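Local coordinates for protein ribonucleoside-diphosphate reductase small chain 2 (Saccharomyces cerevisiae, PDB 1JK0) that serves as a small subunit of ribonucleotide reductase, required for folding of its partner small chain and for assembly with the large subunits in deoxyribonucleotide synthesis, at residues D67-Q72 with D136-K140. Sequence-based numbering, arbitrary orientation.
Sequences DTEDFQ and DAFFK
The hydroxyl OG1 of Thr-68 meets the edge of the Phe-138 ring, near its plane, 3.4 Å from CE2, while a hydrogen bond ties it to the carbonyl oxygen of Leu-64 in its own loop. With OG1 anti to the carbonyl carbon, the methyl CG2 stands anti to the backbone N, beside the carbonyl oxygen of Ala-137 and also near CD2 of Phe-138. Farther along the same ring edge comes the carboxylate of Asp-67, its OD2 3.6 Å from CZ of Phe-138; the other oxygen, OD1, is hydrogen-bonded to the backbone N of Gly-208, which probably helps to fix the orientation of this buried carboxylate.

Phe-71 takes a face of the Phe-138 ring instead. The two rings form an offset stack, centroids 5.0 Å apart and planes inclined by 17°. The shift brings CB of Phe-138 over the Phe-71 face in a CH-pi contact, 3.8 Å from the centroid. Phe-71 reaches Phe-139 as well, its ring swung opposite the backbone N (chi1 166°): its CZ sits over that ring toward the rim, 3.5 Å from CE1, with the planes 48° apart. No hydrogen bond joins 67-72 to 136-140, and the contact rests chiefly on this three-phenylalanine cluster. The cluster packs the loop between helices 43-54 and 78-89 against the C-terminal end of helix 111-138, the helix that carries Tyr-131, the predicted active-site residue, within the all-alpha, ferritin-like fold of the ribonucleotide reductase small chain.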
# COMPACT_ATOMS: atom_id res chain seq x y z
N ASP B 67 31.35 -11.59 -4.66
CA ASP B 67 31.23 -10.30 -5.35
C ASP B 67 32.01 -9.34 -4.46
O ASP B 67 32.44 -8.27 -4.89
CB ASP B 67 29.76 -9.85 -5.44
CG ASP B 67 29.60 -8.52 -6.16
OD1 ASP B 67 29.76 -8.48 -7.39
OD2 ASP B 67 29.30 -7.50 -5.49
N THR B 68 32.18 -9.75 -3.20
CA THR B 68 32.90 -8.99 -2.18
C THR B 68 34.39 -9.23 -2.34
O THR B 68 35.22 -8.59 -1.69
CB THR B 68 32.48 -9.44 -0.76
OG1 THR B 68 31.05 -9.41 -0.64
CG2 THR B 68 33.09 -8.53 0.29
N GLU B 69 34.74 -10.19 -3.19
CA GLU B 69 36.13 -10.51 -3.43
C GLU B 69 36.75 -9.32 -4.15
O GLU B 69 37.81 -8.82 -3.76
CB GLU B 69 36.26 -11.76 -4.31
CG GLU B 69 35.47 -12.97 -3.84
CD GLU B 69 35.88 -13.44 -2.46
OE1 GLU B 69 37.08 -13.74 -2.25
OE2 GLU B 69 35.00 -13.53 -1.57
N ASP B 70 36.07 -8.87 -5.19
CA ASP B 70 36.54 -7.76 -6.01
C ASP B 70 36.38 -6.39 -5.36
O ASP B 70 36.63 -5.36 -5.99
CB ASP B 70 35.82 -7.79 -7.37
CG ASP B 70 36.08 -9.08 -8.13
OD1 ASP B 70 35.76 -10.16 -7.59
OD2 ASP B 70 36.60 -9.02 -9.26
N PHE B 71 35.97 -6.36 -4.09
CA PHE B 71 35.81 -5.09 -3.38
C PHE B 71 37.11 -4.73 -2.67
O PHE B 71 37.69 -3.68 -2.93
CB PHE B 71 34.68 -5.19 -2.34
CG PHE B 71 34.67 -4.06 -1.35
CD1 PHE B 71 34.43 -2.75 -1.77
CD2 PHE B 71 34.90 -4.30 0.00
CE1 PHE B 71 34.42 -1.69 -0.85
CE2 PHE B 71 34.89 -3.25 0.93
CZ PHE B 71 34.65 -1.95 0.50
N GLN B 72 37.55 -5.61 -1.77
CA GLN B 72 38.77 -5.39 -1.01
C GLN B 72 40.02 -5.36 -1.90
O GLN B 72 41.12 -5.11 -1.42
CB GLN B 72 38.94 -6.48 0.07
CG GLN B 72 37.93 -6.40 1.23
CD GLN B 72 38.12 -5.17 2.14
OE1 GLN B 72 37.53 -5.10 3.22
NE2 GLN B 72 38.91 -4.21 1.69
N ASP B 136 26.89 -3.79 4.38
CA ASP B 136 27.13 -4.86 5.35
C ASP B 136 28.17 -5.90 4.88
O ASP B 136 29.13 -6.21 5.59
CB ASP B 136 25.80 -5.56 5.68
CG ASP B 136 25.83 -6.27 7.03
OD1 ASP B 136 25.78 -5.58 8.07
OD2 ASP B 136 25.91 -7.52 7.04
N ALA B 137 27.97 -6.45 3.68
CA ALA B 137 28.88 -7.46 3.15
C ALA B 137 30.25 -6.89 2.82
O ALA B 137 31.25 -7.61 2.77
CB ALA B 137 28.28 -8.10 1.91
N PHE B 138 30.30 -5.58 2.59
CA PHE B 138 31.54 -4.94 2.23
C PHE B 138 32.27 -4.30 3.40
O PHE B 138 33.34 -4.76 3.79
CB PHE B 138 31.28 -3.88 1.15
CG PHE B 138 30.70 -4.44 -0.12
CD1 PHE B 138 30.34 -3.59 -1.16
CD2 PHE B 138 30.55 -5.81 -0.30
CE1 PHE B 138 29.85 -4.10 -2.36
CE2 PHE B 138 30.05 -6.32 -1.48
CZ PHE B 138 29.70 -5.47 -2.52
N PHE B 139 31.68 -3.25 3.95
CA PHE B 139 32.28 -2.53 5.07
C PHE B 139 31.96 -3.15 6.42
O PHE B 139 31.78 -2.45 7.41
CB PHE B 139 31.82 -1.08 5.03
CG PHE B 139 32.06 -0.41 3.71
CD1 PHE B 139 31.42 -0.86 2.56
CD2 PHE B 139 32.94 0.65 3.61
CE1 PHE B 139 31.67 -0.27 1.33
CE2 PHE B 139 33.20 1.25 2.38
CZ PHE B 139 32.56 0.78 1.24
N LYS B 140 31.90 -4.48 6.45
CA LYS B 140 31.62 -5.23 7.67
C LYS B 140 30.38 -4.74 8.40
O LYS B 140 29.93 -3.61 8.19
CB LYS B 140 32.82 -5.16 8.61
CG LYS B 140 33.36 -6.52 9.05
CD LYS B 140 32.25 -7.41 9.62
CE LYS B 140 32.83 -8.60 10.34
NZ LYS B 140 33.86 -9.30 9.52